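Long-range contacts in lysine cyclodeaminase (Streptomyces pristinaespiralis, PDB 5YU3), which cyclises L-lysine to L-pipecolate with release of ammonia, probably by way of its bound NAD, and also recognises L-ornithine and L-2,4-diaminobutyric acid: residues P47-L52 with P258-R263; P59-W64 with A235-K240. All blocks are in the same frame, centred on the assembly; numbering follows the deposited sequence.

Overall arrangement
Contacts 1 and 2 lie with their centres about 10 Å apart, on the same side of the chain's centre, and both touch the bound proline. Contact 1 joins the loop leading into strand 50-54 to helix 258-264; contact 2 joins the start of strand 60-69 to the loop after strand 229-232, a strand of the parallel, NAD-binding sheet. Along the chain contact 2 is nested within contact 1. Strands 50-54 and 60-69 are successive, antiparallel neighbours in the mixed sheet, and probable backbone hydrogen bonds from Leu52 to Trp62 and from Trp64 to Gly50 tie the contacts together. The ligand pocket is thus built between the two sheets, with both contacts at its wall.

Contact 1: residues P47-L52 with P258-R263. With PRO (proline), chain G.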
ATOM      1  N   PRO A  47      -0.342 -11.818   4.055  1.00 22.10           N
ATOM      2  CA  PRO A  47      -0.841 -12.098   2.707  1.00 26.61           C
ATOM      3  C   PRO A  47       0.239 -11.825   1.674  1.00 27.34           C
ATOM      4  O   PRO A  47       1.230 -11.140   1.940  1.00 24.19           O
ATOM      5  CB  PRO A  47      -2.021 -11.137   2.554  1.00 27.78           C
ATOM      6  CG  PRO A  47      -1.764 -10.071   3.731  1.00 25.51           C
ATOM      7  CD  PRO A  47      -1.166 -10.729   4.692  1.00 23.30           C
ATOM      8  N   LEU A  48       0.051 -12.390   0.483  1.00 25.75           N
ATOM      9  CA  LEU A  48       0.965 -12.116  -0.620  1.00 25.26           C
ATOM     10  C   LEU A  48       1.080 -10.618  -0.839  1.00 26.57           C
ATOM     11  O   LEU A  48       0.084  -9.894  -0.802  1.00 28.06           O
ATOM     12  CB  LEU A  48       0.470 -12.773  -1.912  1.00 27.34           C
ATOM     13  CG  LEU A  48       0.568 -14.281  -2.091  1.00 36.46           C
ATOM     14  CD1 LEU A  48      -0.009 -14.669  -3.456  1.00 37.11           C
ATOM     15  CD2 LEU A  48       2.009 -14.720  -1.972  1.00 33.17           C
ATOM     16  N   ARG A  49       2.300 -10.147  -1.069  1.00 25.34           N
ATOM     17  CA  ARG A  49       2.445  -8.745  -1.410  1.00 22.73           C
ATOM     18  C   ARG A  49       2.003  -8.503  -2.852  1.00 24.57           C
ATOM     19  O   ARG A  49       1.736  -9.435  -3.620  1.00 22.86           O
ATOM     20  CB  ARG A  49       3.892  -8.292  -1.203  1.00 23.90           C
ATOM     21  CG  ARG A  49       4.900  -9.032  -2.053  1.00 23.04           C
ATOM     22  CD  ARG A  49       6.295  -8.422  -1.920  1.00 24.61           C
ATOM     23  NE  ARG A  49       7.319  -9.267  -2.534  1.00 23.96           N
ATOM     24  CZ  ARG A  49       8.347  -9.796  -1.875  1.00 23.27           C
ATOM     25  NH1 ARG A  49       8.499  -9.551  -0.585  1.00 27.39           N
ATOM     26  NH2 ARG A  49       9.232 -10.562  -2.513  1.00 24.10           N
ATOM     27  N   GLY A  50       1.921  -7.223  -3.226  1.00 21.10           N
ATOM     28  CA  GLY A  50       1.640  -6.851  -4.595  1.00 21.15           C
ATOM     29  C   GLY A  50       2.624  -5.795  -5.063  1.00 21.50           C
ATOM     30  O   GLY A  50       3.361  -5.209  -4.261  1.00 20.20           O
ATOM     31  N   GLY A  51       2.634  -5.559  -6.370  1.00 20.36           N
ATOM     32  CA  GLY A  51       3.585  -4.591  -6.887  1.00 20.75           C
ATOM     33  C   GLY A  51       3.287  -4.163  -8.307  1.00 22.76           C
ATOM     34  O   GLY A  51       2.442  -4.740  -8.999  1.00 23.11           O
ATOM     35  N   LEU A  52       4.012  -3.126  -8.721  1.00 21.01           N
ATOM     36  CA  LEU A  52       3.944  -2.547 -10.059  1.00 24.52           C
ATOM     37  C   LEU A  52       5.317  -2.654 -10.702  1.00 25.66           C
ATOM     38  O   LEU A  52       6.286  -2.093 -10.180  1.00 23.99           O
ATOM     39  CB  LEU A  52       3.521  -1.073 -10.000  1.00 24.53           C
ATOM     40  CG  LEU A  52       2.132  -0.722  -9.462  1.00 25.65           C
ATOM     41  CD1 LEU A  52       2.102   0.697  -8.909  1.00 27.92           C
ATOM     42  CD2 LEU A  52       1.103  -0.879 -10.558  1.00 35.39           C
ATOM     43  N   PRO A 258       5.932 -19.792   1.609  1.00 15.96           N
ATOM     44  CA  PRO A 258       5.850 -20.722   0.465  1.00 16.84           C
ATOM     45  C   PRO A 258       5.156 -20.159  -0.764  1.00 16.29           C
ATOM     46  O   PRO A 258       5.692 -20.258  -1.879  1.00 16.39           O
ATOM     47  CB  PRO A 258       5.103 -21.910   1.062  1.00 18.58           C
ATOM     48  CG  PRO A 258       5.463 -21.807   2.624  1.00 18.03           C
ATOM     49  CD  PRO A 258       5.592 -20.525   2.885  1.00 18.35           C
ATOM     50  N   GLU A 259       3.972 -19.564  -0.596  1.00 16.77           N
ATOM     51  CA  GLU A 259       3.247 -19.063  -1.758  1.00 19.45           C
ATOM     52  C   GLU A 259       4.034 -17.966  -2.461  1.00 17.82           C
ATOM     53  O   GLU A 259       4.123 -17.944  -3.693  1.00 18.56           O
ATOM     54  CB  GLU A 259       1.862 -18.558  -1.351  1.00 20.29           C
ATOM     55  CG  GLU A 259       1.011 -18.141  -2.538  1.00 28.53           C
ATOM     56  CD  GLU A 259      -0.441 -17.848  -2.176  1.00 37.02           C
ATOM     57  OE1 GLU A 259      -0.712 -17.495  -1.014  1.00 34.55           O
ATOM     58  OE2 GLU A 259      -1.313 -17.969  -3.066  1.00 42.96           O
ATOM     59  N   GLN A 260       4.627 -17.053  -1.693  1.00 16.80           N
ATOM     60  CA  GLN A 260       5.436 -15.997  -2.297  1.00 16.10           C
ATOM     61  C   GLN A 260       6.676 -16.556  -2.983  1.00 17.55           C
ATOM     62  O   GLN A 260       7.082 -16.066  -4.045  1.00 17.97           O
ATOM     63  CB  GLN A 260       5.851 -15.008  -1.220  1.00 18.68           C
ATOM     64  CG  GLN A 260       6.030 -13.607  -1.697  1.00 27.69           C
ATOM     65  CD  GLN A 260       5.869 -12.653  -0.553  1.00 30.19           C
ATOM     66  OE1 GLN A 260       4.795 -12.087  -0.346  1.00 34.23           O
ATOM     67  NE2 GLN A 260       6.928 -12.497   0.236  1.00 22.27           N
ATOM     68  N   ALA A 261       7.315 -17.551  -2.363  1.00 15.24           N
ATOM     69  CA  ALA A 261       8.541 -18.113  -2.918  1.00 15.47           C
ATOM     70  C   ALA A 261       8.268 -18.856  -4.220  1.00 17.12           C
ATOM     71  O   ALA A 261       9.090 -18.828  -5.140  1.00 15.62           O
ATOM     72  CB  ALA A 261       9.193 -19.045  -1.899  1.00 14.05           C
ATOM     73  N   LEU A 262       7.114 -19.523  -4.317  1.00 16.23           N
ATOM     74  CA  LEU A 262       6.781 -20.209  -5.559  1.00 17.75           C
ATOM     75  C   LEU A 262       6.587 -19.221  -6.697  1.00 18.91           C
ATOM     76  O   LEU A 262       6.789 -19.571  -7.867  1.00 19.70           O
ATOM     77  CB  LEU A 262       5.526 -21.062  -5.356  1.00 16.82           C
ATOM     78  CG  LEU A 262       5.783 -22.376  -4.611  1.00 17.59           C
ATOM     79  CD1 LEU A 262       4.488 -22.965  -4.079  1.00 21.97           C
ATOM     80  CD2 LEU A 262       6.482 -23.376  -5.547  1.00 19.90           C
ATOM     81  N   ARG A 263       6.208 -17.980  -6.372  1.00 19.76           N
ATOM     82  CA  ARG A 263       5.979 -16.934  -7.363  1.00 20.20           C
ATOM     83  C   ARG A 263       7.229 -16.115  -7.665  1.00 20.61           C
ATOM     84  O   ARG A 263       7.472 -15.783  -8.831  1.00 20.88           O
ATOM     85  CB  ARG A 263       4.854 -15.999  -6.891  1.00 22.36           C
ATOM     86  CG  ARG A 263       4.387 -14.976  -7.937  1.00 28.88           C
ATOM     87  CD  ARG A 263       3.206 -14.149  -7.431  1.00 29.40           C
ATOM     88  NE  ARG A 263       3.626 -13.146  -6.449  1.00 35.54           N
ATOM     89  CZ  ARG A 263       2.810 -12.256  -5.885  1.00 42.73           C
ATOM     90  NH1 ARG A 263       1.517 -12.243  -6.198  1.00 41.20           N
ATOM     91  NH2 ARG A 263       3.289 -11.374  -5.009  1.00 34.90           N
TER
HETATM   92  N   PRO G 403      11.742  -7.875  -1.509  1.00 27.81           N
HETATM   93  CA  PRO G 403      12.079  -6.618  -0.652  1.00 32.93           C
HETATM   94  C   PRO G 403      11.366  -6.697   0.727  1.00 24.76           C
HETATM   95  O   PRO G 403      11.310  -5.602   1.316  1.00 24.80           O
HETATM   96  CB  PRO G 403      11.675  -5.650  -1.384  1.00 27.65           C
HETATM   97  CG  PRO G 403      12.022  -6.146  -2.882  1.00 30.30           C
HETATM   98  CD  PRO G 403      12.268  -7.415  -2.809  1.00 26.46           C
HETATM   99  OXT PRO G 403      10.915  -7.778   1.250  1.00 20.56           O
HETATM  100  O   HOH W   1      -0.185 -10.215  -5.596  1.00 38.26           O
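Leu48 spreads its two methyls over the first turn of helix 258-264. CD2 lies 3.5 Å from the backbone N of Gln260, while CD1 packs 3.5 Å from CD of Glu259, whose extended chain crosses the leucine at about a right angle. With CG anti to the carbonyl carbon (chi1 -73°), the branch turns toward the helix. A forked aliphatic end suits this place, because CD1 also sits over one face of the Arg263 guanidinium, 4.0 Å from NH1.

Gln260 uses both halves of its amide. Its OE1 accepts the backbone N-H of Arg49 at 3.2 Å in a nearly straight bond (166°). Its NE2 lies over the Arg49 guanidinium, 3.4 Å from NH1. Both atoms are donors and cannot bond each other; the amide instead stacks on the guanidinium, planes 25° apart, and NE2 gives a hydrogen to Thr302 OG1. The proline N lies over the opposite face of the guanidinium, whose edges are held by Glu63, Glu264 and the carbonyl of Thr302. If an alanine stood in place of Gln260, the Arg49 N-H would probably lose its acceptor and the guanidinium the cover on one face.

Arg263 closes the contact from the helix. Its NH2 donates to Arg49 O at 2.8 Å, the acceptor lying in the guanidinium plane though the donor stands above the carbonyl plane. A water bridges the same O (2.9 Å) to Arg263 NH1 (2.7 Å).

Arg49 is therefore gripped by its backbone N and O as well as by its charged end, which implies a side chain held at a set position in the proline pocket.

Contact 2: residues P59-W64 with A235-K240; sequences PGIWEW and ADLVGK. With NAD (nicotinamide-adenine-dinucleotide), chain F; PRO (proline), chain G.
Apolar packing across this contact centres on Leu237, which reaches Pro59 and the start of strand 60-69 with its two methyls. Its CD1 touches CB of Pro59 at 3.7 Å, and its CD2 lies 3.9 Å from CB of Ile61 and 3.5 Å from the carbonyl O of Gly60. CG stands anti to the carbonyl carbon (chi1 -60°), which swings the branch to the strand although the CB itself does not point there. Ile61, beta-branched as suits a strand, adds CG2 and CD1 against the backbone carbonyl of Asp236. No hydrogen bond spans the two segments.

Polar contacts run instead within the loop and to the ligands. Asp236 OD1 takes a salt bridge from Lys240 NZ (2.7 Å), met on the syn side, and also accepts from the NAD ribose hydroxyl O3D at 2.9 Å. Ala235 grips the same ribose by its backbone: N donates to O3D at 3.1 Å, and O accepts from O2D at 2.7 Å. The aspartate, able to accept from lysine and hydroxyl together, suits a ribose site. A type II turn from Leu237 to Lys240 brings the lysine back to it, with Gly239 at the position where positive phi is needed.

On the strand, Glu63 OE1 comes within 3.4 Å of CG of the bound proline, while OE2 is held by Arg49.

Strand 60-69 runs between 50-54 and 73-81. Glu53 of the first also touches Leu237, and Tyr81 of the second packs on Ile61, Asp236 and Lys240, so the loop after strand 229-232 packs against both neighbouring strands of the mixed sheet as well as 60-69.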
ATOM      1  N   PRO A  59      14.698  -2.635 -15.596  1.00 22.64           N
ATOM      2  CA  PRO A  59      13.513  -3.246 -14.978  1.00 20.84           C
ATOM      3  C   PRO A  59      13.632  -3.322 -13.464  1.00 21.84           C
ATOM      4  O   PRO A  59      14.635  -3.791 -12.916  1.00 20.74           O
ATOM      5  CB  PRO A  59      13.450  -4.634 -15.617  1.00 22.60           C
ATOM      6  CG  PRO A  59      14.317  -4.429 -16.955  1.00 26.12           C
ATOM      7  CD  PRO A  59      15.251  -3.579 -16.636  1.00 24.30           C
ATOM      8  N   GLY A  60      12.594  -2.834 -12.793  1.00 18.92           N
ATOM      9  CA  GLY A  60      12.503  -2.877 -11.348  1.00 19.71           C
ATOM     10  C   GLY A  60      11.054  -3.037 -10.941  1.00 20.21           C
ATOM     11  O   GLY A  60      10.196  -3.304 -11.795  1.00 21.05           O
ATOM     12  N   ILE A  61      10.754  -2.895  -9.653  1.00 16.85           N
ATOM     13  CA  ILE A  61       9.394  -3.118  -9.175  1.00 17.59           C
ATOM     14  C   ILE A  61       9.194  -2.299  -7.911  1.00 17.09           C
ATOM     15  O   ILE A  61      10.141  -2.009  -7.181  1.00 20.14           O
ATOM     16  CB  ILE A  61       9.108  -4.629  -8.948  1.00 20.12           C
ATOM     17  CG1 ILE A  61       7.602  -4.881  -8.773  1.00 22.51           C
ATOM     18  CG2 ILE A  61       9.909  -5.194  -7.770  1.00 18.71           C
ATOM     19  CD1 ILE A  61       7.212  -6.363  -8.812  1.00 21.60           C
ATOM     20  N   TRP A  62       7.954  -1.894  -7.677  1.00 17.92           N
ATOM     21  CA  TRP A  62       7.592  -1.135  -6.491  1.00 18.16           C
ATOM     22  C   TRP A  62       6.425  -1.857  -5.838  1.00 19.77           C
ATOM     23  O   TRP A  62       5.424  -2.144  -6.504  1.00 18.01           O
ATOM     24  CB  TRP A  62       7.234   0.314  -6.860  1.00 18.38           C
ATOM     25  CG  TRP A  62       6.978   1.166  -5.674  1.00 16.95           C
ATOM     26  CD1 TRP A  62       7.904   1.863  -4.947  1.00 18.21           C
ATOM     27  CD2 TRP A  62       5.712   1.407  -5.055  1.00 18.51           C
ATOM     28  NE1 TRP A  62       7.284   2.525  -3.907  1.00 20.73           N
ATOM     29  CE2 TRP A  62       5.940   2.263  -3.955  1.00 18.39           C
ATOM     30  CE3 TRP A  62       4.407   0.987  -5.325  1.00 20.73           C
ATOM     31  CZ2 TRP A  62       4.906   2.706  -3.126  1.00 19.63           C
ATOM     32  CZ3 TRP A  62       3.383   1.430  -4.497  1.00 20.65           C
ATOM     33  CH2 TRP A  62       3.639   2.273  -3.414  1.00 18.11           C
ATOM     34  N   GLU A  63       6.564  -2.183  -4.557  1.00 15.58           N
ATOM     35  CA  GLU A  63       5.662  -3.129  -3.917  1.00 18.54           C
ATOM     36  C   GLU A  63       5.049  -2.563  -2.644  1.00 17.25           C
ATOM     37  O   GLU A  63       5.608  -1.681  -1.986  1.00 19.42           O
ATOM     38  CB  GLU A  63       6.385  -4.445  -3.595  1.00 19.33           C
ATOM     39  CG  GLU A  63       6.871  -5.164  -4.844  1.00 18.07           C
ATOM     40  CD  GLU A  63       7.732  -6.378  -4.537  1.00 26.22           C
ATOM     41  OE1 GLU A  63       8.715  -6.248  -3.784  1.00 24.57           O
ATOM     42  OE2 GLU A  63       7.420  -7.470  -5.044  1.00 26.19           O
ATOM     43  N   TRP A  64       3.889  -3.125  -2.297  1.00 17.26           N
ATOM     44  CA  TRP A  64       3.201  -2.864  -1.044  1.00 15.70           C
ATOM     45  C   TRP A  64       3.079  -4.175  -0.280  1.00 21.56           C
ATOM     46  O   TRP A  64       2.754  -5.216  -0.860  1.00 19.96           O
ATOM     47  CB  TRP A  64       1.816  -2.233  -1.286  1.00 17.81           C
ATOM     48  CG  TRP A  64       0.998  -2.922  -2.350  1.00 17.41           C
ATOM     49  CD1 TRP A  64       0.115  -3.950  -2.165  1.00 21.92           C
ATOM     50  CD2 TRP A  64       0.994  -2.640  -3.754  1.00 19.48           C
ATOM     51  NE1 TRP A  64      -0.441  -4.323  -3.367  1.00 18.80           N
ATOM     52  CE2 TRP A  64       0.074  -3.529  -4.356  1.00 18.32           C
ATOM     53  CE3 TRP A  64       1.671  -1.715  -4.564  1.00 18.59           C
ATOM     54  CZ2 TRP A  64      -0.177  -3.534  -5.733  1.00 20.33           C
ATOM     55  CZ3 TRP A  64       1.404  -1.716  -5.940  1.00 19.61           C
ATOM     56  CH2 TRP A  64       0.493  -2.622  -6.501  1.00 20.62           C
ATOM     57  N   ALA A 235      15.553 -11.298  -4.939  1.00 17.35           N
ATOM     58  CA  ALA A 235      14.115 -11.446  -5.149  1.00 19.87           C
ATOM     59  C   ALA A 235      13.547 -10.113  -5.595  1.00 20.85           C
ATOM     60  O   ALA A 235      13.750  -9.107  -4.912  1.00 21.65           O
ATOM     61  CB  ALA A 235      13.386 -11.896  -3.874  1.00 20.02           C
ATOM     62  N   ASP A 236      12.853 -10.095  -6.731  1.00 19.05           N
ATOM     63  CA  ASP A 236      12.183  -8.885  -7.192  1.00 21.71           C
ATOM     64  C   ASP A 236      11.136  -9.204  -8.255  1.00 22.63           C
ATOM     65  O   ASP A 236       9.942  -9.287  -7.945  1.00 22.18           O
ATOM     66  CB  ASP A 236      13.211  -7.862  -7.693  1.00 19.75           C
ATOM     67  CG  ASP A 236      14.278  -8.475  -8.607  1.00 21.86           C
ATOM     68  OD1 ASP A 236      15.468  -8.486  -8.211  1.00 21.09           O
ATOM     69  OD2 ASP A 236      13.939  -8.902  -9.733  1.00 22.20           O
ATOM     70  N   LEU A 237      11.567  -9.378  -9.500  1.00 19.31           N
ATOM     71  CA  LEU A 237      10.653  -9.631 -10.602  1.00 22.43           C
ATOM     72  C   LEU A 237      10.392 -11.121 -10.766  1.00 23.60           C
ATOM     73  O   LEU A 237      11.258 -11.960 -10.504  1.00 21.50           O
ATOM     74  CB  LEU A 237      11.217  -9.068 -11.906  1.00 21.72           C
ATOM     75  CG  LEU A 237      11.489  -7.563 -11.929  1.00 24.72           C
ATOM     76  CD1 LEU A 237      12.402  -7.195 -13.091  1.00 24.88           C
ATOM     77  CD2 LEU A 237      10.177  -6.790 -12.020  1.00 29.66           C
ATOM     78  N   VAL A 238       9.175 -11.449 -11.199  1.00 25.29           N
ATOM     79  CA  VAL A 238       8.906 -12.814 -11.620  1.00 20.38           C
ATOM     80  C   VAL A 238       9.876 -13.168 -12.736  1.00 20.80           C
ATOM     81  O   VAL A 238      10.103 -12.371 -13.655  1.00 20.99           O
ATOM     82  CB  VAL A 238       7.440 -12.963 -12.059  1.00 26.00           C
ATOM     83  CG1 VAL A 238       7.228 -14.291 -12.771  1.00 25.06           C
ATOM     84  CG2 VAL A 238       6.519 -12.845 -10.854  1.00 24.80           C
ATOM     85  N   GLY A 239      10.486 -14.353 -12.639  1.00 19.51           N
ATOM     86  CA  GLY A 239      11.459 -14.811 -13.611  1.00 20.38           C
ATOM     87  C   GLY A 239      12.904 -14.552 -13.223  1.00 22.90           C
ATOM     88  O   GLY A 239      13.812 -14.991 -13.940  1.00 23.89           O
ATOM     89  N   LYS A 240      13.136 -13.842 -12.125  1.00 20.28           N
ATOM     90  CA  LYS A 240      14.477 -13.619 -11.600  1.00 19.15           C
ATOM     91  C   LYS A 240      14.794 -14.736 -10.621  1.00 16.81           C
ATOM     92  O   LYS A 240      14.049 -14.949  -9.659  1.00 17.84           O
ATOM     93  CB  LYS A 240      14.579 -12.258 -10.906  1.00 19.50           C
ATOM     94  CG  LYS A 240      15.950 -11.975 -10.276  1.00 18.65           C
ATOM     95  CD  LYS A 240      15.873 -11.867  -8.754  1.00 20.57           C
ATOM     96  CE  LYS A 240      17.220 -11.411  -8.161  1.00 20.24           C
ATOM     97  NZ  LYS A 240      17.618 -10.048  -8.658  1.00 18.62           N
TER
HETATM   98  PA  NAD F 402      22.215  -3.563  -4.583  1.00 17.23           P
HETATM   99  O1A NAD F 402      21.956  -2.898  -5.899  1.00 14.49           O
HETATM  100  O2A NAD F 402      22.739  -2.750  -3.415  1.00 17.31           O
HETATM  101  O5B NAD F 402      23.297  -4.731  -4.816  1.00 16.86           O
HETATM  102  C5B NAD F 402      23.058  -5.740  -5.805  1.00 15.14           C
HETATM  103  C4B NAD F 402      24.423  -6.152  -6.336  1.00 18.06           C
HETATM  104  O4B NAD F 402      24.271  -7.280  -7.200  1.00 17.93           O
HETATM  105  C3B NAD F 402      25.058  -5.048  -7.187  1.00 16.62           C
HETATM  106  O3B NAD F 402      26.329  -4.656  -6.624  1.00 19.53           O
HETATM  107  C2B NAD F 402      25.232  -5.694  -8.552  1.00 17.75           C
HETATM  108  O2B NAD F 402      26.423  -5.303  -9.231  1.00 20.57           O
HETATM  109  C1B NAD F 402      25.284  -7.162  -8.193  1.00 18.05           C
HETATM  110  N9A NAD F 402      24.987  -8.121  -9.279  1.00 17.83           N
HETATM  111  C8A NAD F 402      24.097  -8.002 -10.290  1.00 19.93           C
HETATM  112  N7A NAD F 402      24.113  -9.130 -11.071  1.00 17.46           N
HETATM  113  C5A NAD F 402      25.027  -9.973 -10.535  1.00 17.36           C
HETATM  114  C6A NAD F 402      25.561 -11.315 -10.834  1.00 17.08           C
HETATM  115  N6A NAD F 402      25.104 -12.025 -11.892  1.00 19.49           N
HETATM  116  N1A NAD F 402      26.498 -11.818  -9.999  1.00 18.69           N
HETATM  117  C2A NAD F 402      26.979 -11.149  -8.934  1.00 19.09           C
HETATM  118  N3A NAD F 402      26.553  -9.918  -8.609  1.00 17.27           N
HETATM  119  C4A NAD F 402      25.596  -9.301  -9.357  1.00 18.51           C
HETATM  120  O3  NAD F 402      20.832  -4.296  -4.144  1.00 15.95           O
HETATM  121  PN  NAD F 402      20.504  -4.989  -2.740  1.00 15.48           P
HETATM  122  O1N NAD F 402      21.766  -5.631  -2.213  1.00 15.26           O
HETATM  123  O2N NAD F 402      19.745  -3.990  -1.893  1.00 14.77           O
HETATM  124  O5D NAD F 402      19.440  -6.124  -3.166  1.00 15.95           O
HETATM  125  C5D NAD F 402      19.882  -7.312  -3.825  1.00 17.58           C
HETATM  126  C4D NAD F 402      18.685  -8.242  -4.022  1.00 13.84           C
HETATM  127  O4D NAD F 402      18.097  -8.553  -2.759  1.00 15.61           O
HETATM  128  C3D NAD F 402      17.585  -7.588  -4.842  1.00 17.91           C
HETATM  129  O3D NAD F 402      16.976  -8.594  -5.681  1.00 17.09           O
HETATM  130  C2D NAD F 402      16.576  -7.169  -3.797  1.00 15.50           C
HETATM  131  O2D NAD F 402      15.258  -6.978  -4.331  1.00 16.79           O
HETATM  132  C1D NAD F 402      16.686  -8.343  -2.847  1.00 16.39           C
HETATM  133  N1N NAD F 402      16.140  -8.119  -1.515  1.00 15.63           N
HETATM  134  C2N NAD F 402      15.595  -9.166  -0.881  1.00 16.08           C
HETATM  135  C3N NAD F 402      15.051  -9.030   0.389  1.00 16.30           C
HETATM  136  C7N NAD F 402      14.472 -10.233   1.057  1.00 16.72           C
HETATM  137  O7N NAD F 402      13.791 -10.108   2.054  1.00 15.43           O
HETATM  138  N7N NAD F 402      14.764 -11.444   0.552  1.00 14.79           N
HETATM  139  C4N NAD F 402      15.106  -7.793   1.038  1.00 17.82           C
HETATM  140  C5N NAD F 402      15.707  -6.732   0.363  1.00 15.91           C
HETATM  141  C6N NAD F 402      16.231  -6.917  -0.918  1.00 16.73           C
HETATM  142  N   PRO G 403      11.742  -7.875  -1.509  1.00 27.81           N
HETATM  143  CA  PRO G 403      12.079  -6.618  -0.652  1.00 32.93           C
HETATM  144  C   PRO G 403      11.366  -6.697   0.727  1.00 24.76           C
HETATM  145  O   PRO G 403      11.310  -5.602   1.316  1.00 24.80           O
HETATM  146  CB  PRO G 403      11.675  -5.650  -1.384  1.00 27.65           C
HETATM  147  CG  PRO G 403      12.022  -6.146  -2.882  1.00 30.30           C
HETATM  148  CD  PRO G 403      12.268  -7.415  -2.809  1.00 26.46           C
HETATM  149  OXT PRO G 403      10.915  -7.778   1.250  1.00 20.56           O